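Local coordinates for protein beta-fructofuranosidase, insoluble isoenzyme CWINV1 (Arabidopsis thaliana, PDB 2OXB) that hydrolyses sucrose and 1-kestose, and less readily neokestose and levan, releasing terminal beta-fructofuranosyl residues as a secreted cell-wall invertase, at residues 35-49 / 64-78. The protein carries 1 engineered substitution. Residues are numbered along the deposited sequence; the frame is centred on the assembly and turned at random.
Sequences QWNPKGAVWGNIVWA and PAIFPSAPFDINGCW. With FRU (beta-D-fructofuranose), chain B.
With its CG beside the backbone N and anti to the carbonyl carbon (chi1 -80°), Trp48 lays one face of its indole against Ile66 and directs the pyrrole edge at the carbonyls of Cys77 and Trp78. Ile66 CB sits over the five-membered ring, 3.7 Å from its centroid, a CH-pi contact made by two side chains lying side by side. At the edge, Trp48 NE1 donates to Trp78 O at 2.9 Å; the oxygen lies in the ring plane, although the nitrogen stands above the carbonyl plane. Cys77 O is only a weak second acceptor for that N-H. The firmer donor to Cys77 O is the Gln35 amide, turned across by a bend at chi2 (-89°): NE2 reaches Cys77 O at 2.9 Å, in the carbonyl plane and on a lone pair. Gln35 OE1, the other branch of the same amide, accepts from fructose O6 at 2.8 Å, while Asn21 also holds NE2, so protein bonds probably fix the rotation of this substrate-binding group. A leucine in place of Trp48 would probably leave Trp78 O without its indole donor and strip Ile66 CB of the flat ring it packs against. The backbones join through Trp48 N to Ile66 O (2.7 Å) and Ala65 N to Trp48 O (2.9 Å), beside which Val47 packs on Pro64. Fructose O6 also lies over one face of the Trp78 ring and at the edge of Trp43, two side chains that cross at about a right angle. The bonds from Gln35 and the Trp48 indole thus tie the first blade to the strand that opens the second, beside the sucrose pocket of the five-bladed beta-propeller characteristic of glycoside hydrolase family 32.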
ATOM      1  N   GLN A  35     -14.747  -0.202   1.971  1.00 24.13           N
ATOM      2  CA  GLN A  35     -15.765  -0.128   0.949  1.00 24.51           C
ATOM      3  C   GLN A  35     -16.102  -1.572   0.542  1.00 25.84           C
ATOM      4  O   GLN A  35     -15.238  -2.301   0.039  1.00 24.85           O
ATOM      5  CB  GLN A  35     -15.220   0.676  -0.236  1.00 24.40           C
ATOM      6  CG  GLN A  35     -14.715   2.070   0.126  1.00 19.75           C
ATOM      7  CD  GLN A  35     -15.792   3.137   0.072  1.00 19.62           C
ATOM      8  OE1 GLN A  35     -16.184   3.581  -1.000  1.00 20.08           O
ATOM      9  NE2 GLN A  35     -16.278   3.548   1.230  1.00 20.14           N
ATOM     10  N   TRP A  36     -17.354  -1.980   0.763  1.00 26.98           N
ATOM     11  CA  TRP A  36     -17.799  -3.345   0.446  1.00 28.81           C
ATOM     12  C   TRP A  36     -19.204  -3.420  -0.177  1.00 29.26           C
ATOM     13  O   TRP A  36     -20.122  -2.702   0.222  1.00 29.26           O
ATOM     14  CB  TRP A  36     -17.730  -4.204   1.729  1.00 30.20           C
ATOM     15  CG  TRP A  36     -18.334  -5.583   1.646  1.00 31.21           C
ATOM     16  CD1 TRP A  36     -17.838  -6.666   0.973  1.00 32.13           C
ATOM     17  CD2 TRP A  36     -19.568  -6.010   2.236  1.00 31.90           C
ATOM     18  NE1 TRP A  36     -18.694  -7.741   1.104  1.00 31.37           N
ATOM     19  CE2 TRP A  36     -19.762  -7.364   1.874  1.00 31.71           C
ATOM     20  CE3 TRP A  36     -20.532  -5.378   3.035  1.00 31.97           C
ATOM     21  CZ2 TRP A  36     -20.879  -8.096   2.283  1.00 31.42           C
ATOM     22  CZ3 TRP A  36     -21.647  -6.105   3.443  1.00 31.79           C
ATOM     23  CH2 TRP A  36     -21.809  -7.452   3.065  1.00 31.47           C
ATOM     24  N   ASN A  37     -19.357  -4.285  -1.175  1.00 30.73           N
ATOM     25  CA  ASN A  37     -20.647  -4.465  -1.826  1.00 31.31           C
ATOM     26  C   ASN A  37     -21.306  -5.744  -1.355  1.00 32.49           C
ATOM     27  O   ASN A  37     -20.871  -6.855  -1.684  1.00 32.86           O
ATOM     28  CB  ASN A  37     -20.516  -4.524  -3.342  1.00 30.56           C
ATOM     29  CG  ASN A  37     -21.805  -4.978  -4.005  1.00 30.42           C
ATOM     30  OD1 ASN A  37     -22.885  -4.864  -3.420  1.00 28.83           O
ATOM     31  ND2 ASN A  37     -21.703  -5.486  -5.229  1.00 30.78           N
ATOM     32  N   PRO A  38     -22.383  -5.599  -0.585  1.00 32.96           N
ATOM     33  CA  PRO A  38     -23.157  -6.709  -0.028  1.00 33.21           C
ATOM     34  C   PRO A  38     -24.017  -7.430  -1.049  1.00 33.69           C
ATOM     35  O   PRO A  38     -24.727  -8.374  -0.711  1.00 34.20           O
ATOM     36  CB  PRO A  38     -24.005  -6.022   1.025  1.00 33.16           C
ATOM     37  CG  PRO A  38     -24.288  -4.703   0.376  1.00 32.48           C
ATOM     38  CD  PRO A  38     -22.944  -4.304  -0.166  1.00 31.22           C
ATOM     39  N   LYS A  39     -23.959  -7.001  -2.299  1.00 34.82           N
ATOM     40  CA  LYS A  39     -24.798  -7.633  -3.296  1.00 35.78           C
ATOM     41  C   LYS A  39     -24.063  -8.387  -4.382  1.00 35.27           C
ATOM     42  O   LYS A  39     -24.512  -9.442  -4.817  1.00 35.98           O
ATOM     43  CB  LYS A  39     -25.717  -6.584  -3.913  1.00 37.31           C
ATOM     44  CG  LYS A  39     -26.592  -5.887  -2.885  1.00 39.82           C
ATOM     45  CD  LYS A  39     -27.473  -4.822  -3.513  1.00 40.21           C
ATOM     46  CE  LYS A  39     -28.165  -4.018  -2.431  1.00 40.79           C
ATOM     47  NZ  LYS A  39     -27.169  -3.603  -1.402  1.00 37.93           N
ATOM     48  N   GLY A  40     -22.930  -7.856  -4.820  1.00 35.41           N
ATOM     49  CA  GLY A  40     -22.191  -8.528  -5.873  1.00 33.84           C
ATOM     50  C   GLY A  40     -20.688  -8.397  -5.761  1.00 32.14           C
ATOM     51  O   GLY A  40     -20.161  -7.955  -4.736  1.00 31.00           O
ATOM     52  N   ALA A  41     -19.999  -8.781  -6.830  1.00 30.51           N
ATOM     53  CA  ALA A  41     -18.548  -8.720  -6.864  1.00 30.91           C
ATOM     54  C   ALA A  41     -18.038  -7.512  -7.667  1.00 29.97           C
ATOM     55  O   ALA A  41     -16.832  -7.352  -7.877  1.00 28.28           O
ATOM     56  CB  ALA A  41     -17.976 -10.034  -7.422  1.00 29.23           C
ATOM     57  N   VAL A  42     -18.961  -6.663  -8.108  1.00 30.75           N
ATOM     58  CA  VAL A  42     -18.613  -5.446  -8.853  1.00 31.88           C
ATOM     59  C   VAL A  42     -18.993  -4.231  -7.996  1.00 32.11           C
ATOM     60  O   VAL A  42     -20.030  -4.246  -7.325  1.00 32.61           O
ATOM     61  CB  VAL A  42     -19.353  -5.383 -10.225  1.00 32.03           C
ATOM     62  CG1 VAL A  42     -18.766  -6.424 -11.174  1.00 31.11           C
ATOM     63  CG2 VAL A  42     -20.859  -5.639 -10.038  1.00 31.72           C
ATOM     64  N   TRP A  43     -18.157  -3.191  -8.012  1.00 30.92           N
ATOM     65  CA  TRP A  43     -18.400  -1.981  -7.213  1.00 30.87           C
ATOM     66  C   TRP A  43     -19.883  -1.635  -7.186  1.00 29.72           C
ATOM     67  O   TRP A  43     -20.510  -1.496  -8.227  1.00 29.52           O
ATOM     68  CB  TRP A  43     -17.610  -0.791  -7.785  1.00 32.80           C
ATOM     69  CG  TRP A  43     -17.535   0.423  -6.871  1.00 33.42           C
ATOM     70  CD1 TRP A  43     -16.654   0.629  -5.847  1.00 33.81           C
ATOM     71  CD2 TRP A  43     -18.387   1.577  -6.903  1.00 34.18           C
ATOM     72  NE1 TRP A  43     -16.901   1.839  -5.241  1.00 34.67           N
ATOM     73  CE2 TRP A  43     -17.960   2.440  -5.868  1.00 35.12           C
ATOM     74  CE3 TRP A  43     -19.469   1.963  -7.707  1.00 34.09           C
ATOM     75  CZ2 TRP A  43     -18.584   3.672  -5.614  1.00 34.91           C
ATOM     76  CZ3 TRP A  43     -20.087   3.184  -7.455  1.00 35.30           C
ATOM     77  CH2 TRP A  43     -19.639   4.025  -6.414  1.00 35.17           C
ATOM     78  N   GLY A  44     -20.450  -1.497  -5.997  1.00 29.32           N
ATOM     79  CA  GLY A  44     -21.856  -1.170  -5.926  1.00 29.26           C
ATOM     80  C   GLY A  44     -22.367  -1.255  -4.512  1.00 30.43           C
ATOM     81  O   GLY A  44     -21.822  -2.004  -3.705  1.00 32.23           O
ATOM     82  N   ASN A  45     -23.409  -0.483  -4.217  1.00 30.78           N
ATOM     83  CA  ASN A  45     -24.010  -0.441  -2.893  1.00 31.25           C
ATOM     84  C   ASN A  45     -22.927  -0.419  -1.831  1.00 34.02           C
ATOM     85  O   ASN A  45     -23.061  -1.045  -0.782  1.00 35.45           O
ATOM     86  CB  ASN A  45     -24.899  -1.653  -2.697  1.00 28.20           C
ATOM     87  CG  ASN A  45     -25.728  -1.946  -3.912  1.00 27.37           C
ATOM     88  OD1 ASN A  45     -26.638  -1.185  -4.268  1.00 24.11           O
ATOM     89  ND2 ASN A  45     -25.409  -3.048  -4.580  1.00 24.84           N
ATOM     90  N   ILE A  46     -21.852   0.309  -2.106  1.00 36.46           N
ATOM     91  CA  ILE A  46     -20.746   0.400  -1.171  1.00 37.47           C
ATOM     92  C   ILE A  46     -21.179   0.814   0.233  1.00 37.67           C
ATOM     93  O   ILE A  46     -21.937   1.774   0.413  1.00 38.74           O
ATOM     94  CB  ILE A  46     -19.662   1.375  -1.690  1.00 37.54           C
ATOM     95  CG1 ILE A  46     -18.948   0.754  -2.888  1.00 38.35           C
ATOM     96  CG2 ILE A  46     -18.654   1.675  -0.595  1.00 36.55           C
ATOM     97  CD1 ILE A  46     -18.300  -0.593  -2.574  1.00 37.89           C
ATOM     98  N   VAL A  47     -20.687   0.062   1.216  1.00 37.89           N
ATOM     99  CA  VAL A  47     -20.972   0.287   2.633  1.00 37.22           C
ATOM    100  C   VAL A  47     -19.677   0.121   3.426  1.00 35.61           C
ATOM    101  O   VAL A  47     -18.684  -0.393   2.908  1.00 35.29           O
ATOM    102  CB  VAL A  47     -21.981  -0.755   3.180  1.00 39.02           C
ATOM    103  CG1 VAL A  47     -22.384  -0.396   4.604  1.00 37.59           C
ATOM    104  CG2 VAL A  47     -23.199  -0.840   2.272  1.00 39.43           C
ATOM    105  N   TRP A  48     -19.695   0.544   4.684  1.00 34.24           N
ATOM    106  CA  TRP A  48     -18.529   0.408   5.547  1.00 31.26           C
ATOM    107  C   TRP A  48     -18.566  -0.899   6.338  1.00 30.58           C
ATOM    108  O   TRP A  48     -18.967  -0.911   7.499  1.00 29.48           O
ATOM    109  CB  TRP A  48     -18.436   1.605   6.504  1.00 30.11           C
ATOM    110  CG  TRP A  48     -17.841   2.845   5.867  1.00 29.55           C
ATOM    111  CD1 TRP A  48     -18.176   3.390   4.653  1.00 29.45           C
ATOM    112  CD2 TRP A  48     -16.803   3.676   6.401  1.00 28.77           C
ATOM    113  NE1 TRP A  48     -17.406   4.505   4.399  1.00 29.61           N
ATOM    114  CE2 TRP A  48     -16.556   4.705   5.455  1.00 29.22           C
ATOM    115  CE3 TRP A  48     -16.055   3.656   7.585  1.00 27.44           C
ATOM    116  CZ2 TRP A  48     -15.592   5.702   5.663  1.00 27.96           C
ATOM    117  CZ3 TRP A  48     -15.095   4.652   7.788  1.00 27.91           C
ATOM    118  CH2 TRP A  48     -14.875   5.655   6.834  1.00 26.33           C
ATOM    119  N   ALA A  49     -18.162  -1.997   5.694  1.00 29.23           N
ATOM    120  CA  ALA A  49     -18.122  -3.296   6.354  1.00 27.17           C
ATOM    121  C   ALA A  49     -17.113  -3.170   7.479  1.00 27.04           C
ATOM    122  O   ALA A  49     -16.157  -2.395   7.379  1.00 23.41           O
ATOM    123  CB  ALA A  49     -17.696  -4.371   5.392  1.00 26.69           C
ATOM    124  N   PRO A  64     -22.027  -4.068   8.962  1.00 41.17           N
ATOM    125  CA  PRO A  64     -21.712  -2.748   8.391  1.00 40.73           C
ATOM    126  C   PRO A  64     -22.057  -1.585   9.331  1.00 41.30           C
ATOM    127  O   PRO A  64     -23.125  -1.576   9.933  1.00 42.27           O
ATOM    128  CB  PRO A  64     -22.539  -2.739   7.117  1.00 40.79           C
ATOM    129  CG  PRO A  64     -22.409  -4.146   6.655  1.00 40.75           C
ATOM    130  CD  PRO A  64     -22.591  -4.955   7.923  1.00 40.75           C
ATOM    131  N   ALA A  65     -21.160  -0.604   9.426  1.00 41.60           N
ATOM    132  CA  ALA A  65     -21.331   0.544  10.320  1.00 42.80           C
ATOM    133  C   ALA A  65     -21.822   1.843   9.672  1.00 43.59           C
ATOM    134  O   ALA A  65     -22.690   2.540  10.221  1.00 45.06           O
ATOM    135  CB  ALA A  65     -20.024   0.810  11.056  1.00 44.87           C
ATOM    136  N   ILE A  66     -21.233   2.187   8.531  1.00 42.25           N
ATOM    137  CA  ILE A  66     -21.618   3.386   7.798  1.00 40.83           C
ATOM    138  C   ILE A  66     -22.237   2.895   6.492  1.00 39.54           C
ATOM    139  O   ILE A  66     -21.569   2.248   5.684  1.00 39.09           O
ATOM    140  CB  ILE A  66     -20.394   4.304   7.472  1.00 41.61           C
ATOM    141  CG1 ILE A  66     -19.525   4.510   8.715  1.00 42.19           C
ATOM    142  CG2 ILE A  66     -20.876   5.671   6.998  1.00 40.12           C
ATOM    143  CD1 ILE A  66     -20.217   5.250   9.834  1.00 44.59           C
ATOM    144  N   PHE A  67     -23.521   3.194   6.314  1.00 37.93           N
ATOM    145  CA  PHE A  67     -24.291   2.812   5.131  1.00 35.33           C
ATOM    146  C   PHE A  67     -25.419   3.824   4.977  1.00 34.91           C
ATOM    147  O   PHE A  67     -25.816   4.464   5.954  1.00 34.70           O
ATOM    148  CB  PHE A  67     -24.863   1.394   5.295  1.00 34.78           C
ATOM    149  CG  PHE A  67     -25.551   1.160   6.609  1.00 32.80           C
ATOM    150  CD1 PHE A  67     -26.893   1.487   6.779  1.00 32.10           C
ATOM    151  CD2 PHE A  67     -24.832   0.689   7.703  1.00 32.36           C
ATOM    152  CE1 PHE A  67     -27.509   1.361   8.021  1.00 32.10           C
ATOM    153  CE2 PHE A  67     -25.436   0.560   8.951  1.00 33.31           C
ATOM    154  CZ  PHE A  67     -26.783   0.900   9.112  1.00 33.57           C
ATOM    155  N   PRO A  68     -25.934   3.997   3.744  1.00 34.50           N
ATOM    156  CA  PRO A  68     -27.018   4.928   3.415  1.00 34.24           C
ATOM    157  C   PRO A  68     -28.283   4.757   4.260  1.00 35.06           C
ATOM    158  O   PRO A  68     -29.019   3.778   4.105  1.00 34.98           O
ATOM    159  CB  PRO A  68     -27.258   4.651   1.936  1.00 33.40           C
ATOM    160  CG  PRO A  68     -25.895   4.336   1.449  1.00 33.17           C
ATOM    161  CD  PRO A  68     -25.386   3.398   2.515  1.00 34.77           C
ATOM    162  N   SER A  69     -28.525   5.722   5.147  1.00 34.94           N
ATOM    163  CA  SER A  69     -29.689   5.712   6.037  1.00 34.96           C
ATOM    164  C   SER A  69     -29.967   7.137   6.505  1.00 34.42           C
ATOM    165  O   SER A  69     -30.296   7.371   7.665  1.00 35.26           O
ATOM    166  CB  SER A  69     -29.427   4.837   7.265  1.00 34.14           C
ATOM    167  OG  SER A  69     -28.564   5.496   8.175  1.00 35.54           O
ATOM    168  N   ALA A  70     -29.823   8.086   5.595  1.00 33.87           N
ATOM    169  CA  ALA A  70     -30.060   9.485   5.905  1.00 33.82           C
ATOM    170  C   ALA A  70     -29.770  10.288   4.645  1.00 34.38           C
ATOM    171  O   ALA A  70     -29.005   9.851   3.783  1.00 34.99           O
ATOM    172  CB  ALA A  70     -29.151   9.940   7.040  1.00 32.78           C
ATOM    173  N   PRO A  71     -30.371  11.481   4.529  1.00 33.42           N
ATOM    174  CA  PRO A  71     -30.171  12.342   3.362  1.00 31.82           C
ATOM    175  C   PRO A  71     -28.702  12.437   2.934  1.00 30.84           C
ATOM    176  O   PRO A  71     -28.321  11.951   1.868  1.00 29.74           O
ATOM    177  CB  PRO A  71     -30.709  13.688   3.842  1.00 32.06           C
ATOM    178  CG  PRO A  71     -31.778  13.299   4.809  1.00 32.32           C
ATOM    179  CD  PRO A  71     -31.126  12.191   5.580  1.00 32.95           C
ATOM    180  N   PHE A  72     -27.901  13.055   3.803  1.00 30.11           N
ATOM    181  CA  PHE A  72     -26.476  13.300   3.598  1.00 28.37           C
ATOM    182  C   PHE A  72     -25.592  12.175   3.049  1.00 28.69           C
ATOM    183  O   PHE A  72     -24.390  12.363   2.861  1.00 27.59           O
ATOM    184  CB  PHE A  72     -25.868  13.863   4.895  1.00 27.16           C
ATOM    185  CG  PHE A  72     -26.070  12.992   6.116  1.00 25.19           C
ATOM    186  CD1 PHE A  72     -25.297  11.841   6.317  1.00 26.56           C
ATOM    187  CD2 PHE A  72     -27.004  13.344   7.085  1.00 23.05           C
ATOM    188  CE1 PHE A  72     -25.448  11.052   7.473  1.00 24.39           C
ATOM    189  CE2 PHE A  72     -27.167  12.568   8.239  1.00 23.97           C
ATOM    190  CZ  PHE A  72     -26.386  11.421   8.435  1.00 24.11           C
ATOM    191  N   ASP A  73     -26.179  11.017   2.771  1.00 29.54           N
ATOM    192  CA  ASP A  73     -25.417   9.888   2.232  1.00 29.81           C
ATOM    193  C   ASP A  73     -26.362   8.852   1.650  1.00 28.19           C
ATOM    194  O   ASP A  73     -25.992   7.693   1.491  1.00 28.90           O
ATOM    195  CB  ASP A  73     -24.597   9.214   3.332  1.00 30.52           C
ATOM    196  CG  ASP A  73     -25.455   8.385   4.256  1.00 29.98           C
ATOM    197  OD1 ASP A  73     -24.933   7.382   4.792  1.00 28.71           O
ATOM    198  OD2 ASP A  73     -26.645   8.750   4.448  1.00 28.50           O
ATOM    199  N   ILE A  74     -27.578   9.283   1.347  1.00 27.07           N
ATOM    200  CA  ILE A  74     -28.613   8.410   0.821  1.00 26.32           C
ATOM    201  C   ILE A  74     -28.154   7.727  -0.469  1.00 27.72           C
ATOM    202  O   ILE A  74     -28.704   6.707  -0.874  1.00 30.42           O
ATOM    203  CB  ILE A  74     -29.935   9.245   0.612  1.00 25.78           C
ATOM    204  CG1 ILE A  74     -31.164   8.434   1.032  1.00 22.61           C
ATOM    205  CG2 ILE A  74     -30.050   9.730  -0.837  1.00 26.06           C
ATOM    206  CD1 ILE A  74     -31.518   7.319   0.103  1.00 22.66           C
ATOM    207  N   ASN A  75     -27.119   8.265  -1.104  1.00 27.31           N
ATOM    208  CA  ASN A  75     -26.653   7.672  -2.352  1.00 27.00           C
ATOM    209  C   ASN A  75     -25.308   6.946  -2.306  1.00 27.79           C
ATOM    210  O   ASN A  75     -24.807   6.463  -3.332  1.00 27.89           O
ATOM    211  CB  ASN A  75     -26.661   8.736  -3.444  1.00 25.39           C
ATOM    212  CG  ASN A  75     -28.038   8.928  -4.032  1.00 25.22           C
ATOM    213  OD1 ASN A  75     -28.506   8.088  -4.794  1.00 28.14           O
ATOM    214  ND2 ASN A  75     -28.709  10.016  -3.665  1.00 25.11           N
ATOM    215  N   GLY A  76     -24.737   6.838  -1.112  1.00 27.36           N
ATOM    216  CA  GLY A  76     -23.470   6.144  -0.983  1.00 26.81           C
ATOM    217  C   GLY A  76     -22.666   6.504   0.245  1.00 24.77           C
ATOM    218  O   GLY A  76     -22.763   7.607   0.777  1.00 24.94           O
ATOM    219  N   CYS A  77     -21.871   5.555   0.708  1.00 24.10           N
ATOM    220  CA  CYS A  77     -21.033   5.795   1.864  1.00 25.52           C
ATOM    221  C   CYS A  77     -19.598   5.587   1.448  1.00 24.75           C
ATOM    222  O   CYS A  77     -19.050   4.487   1.574  1.00 22.96           O
ATOM    223  CB  CYS A  77     -21.390   4.850   3.009  1.00 26.66           C
ATOM    224  SG  CYS A  77     -22.666   5.467   4.081  1.00 24.94           S
ATOM    225  N   TRP A  78     -19.008   6.669   0.944  1.00 24.03           N
ATOM    226  CA  TRP A  78     -17.636   6.682   0.465  1.00 22.00           C
ATOM    227  C   TRP A  78     -16.568   6.665   1.569  1.00 21.70           C
ATOM    228  O   TRP A  78     -16.862   6.817   2.756  1.00 19.54           O
ATOM    229  CB  TRP A  78     -17.449   7.886  -0.480  1.00 21.44           C
ATOM    230  CG  TRP A  78     -18.162   7.710  -1.815  1.00 21.50           C
ATOM    231  CD1 TRP A  78     -19.174   6.827  -2.103  1.00 22.37           C
ATOM    232  CD2 TRP A  78     -17.884   8.402  -3.042  1.00 20.39           C
ATOM    233  NE1 TRP A  78     -19.531   6.923  -3.432  1.00 21.26           N
ATOM    234  CE2 TRP A  78     -18.758   7.881  -4.029  1.00 19.20           C
ATOM    235  CE3 TRP A  78     -16.979   9.405  -3.406  1.00 19.81           C
ATOM    236  CZ2 TRP A  78     -18.753   8.331  -5.346  1.00 19.33           C
ATOM    237  CZ3 TRP A  78     -16.973   9.852  -4.725  1.00 19.82           C
ATOM    238  CH2 TRP A  78     -17.857   9.313  -5.677  1.00 20.29           C
TER
HETATM  239  C1  FRU B   2     -10.836   5.007  -4.759  1.00 48.46           C
HETATM  240  C2  FRU B   2     -12.241   5.616  -4.842  1.00 49.90           C
HETATM  241  C3  FRU B   2     -12.404   6.780  -3.845  1.00 49.26           C
HETATM  242  C4  FRU B   2     -13.854   6.717  -3.459  1.00 48.91           C
HETATM  243  C5  FRU B   2     -14.130   5.217  -3.562  1.00 50.24           C
HETATM  244  C6  FRU B   2     -15.466   4.878  -4.191  1.00 51.83           C
HETATM  245  O1  FRU B   2      -9.845   5.927  -5.182  1.00 47.11           O
HETATM  246  O2  FRU B   2     -12.741   6.052  -6.160  1.00 52.70           O
HETATM  247  O3  FRU B   2     -12.090   8.054  -4.400  1.00 51.09           O
HETATM  248  O4  FRU B   2     -14.076   7.200  -2.130  1.00 46.67           O
HETATM  249  O5  FRU B   2     -13.126   4.635  -4.381  1.00 49.83           O
HETATM  250  O6  FRU B   2     -16.488   5.231  -3.276  1.00 53.60           O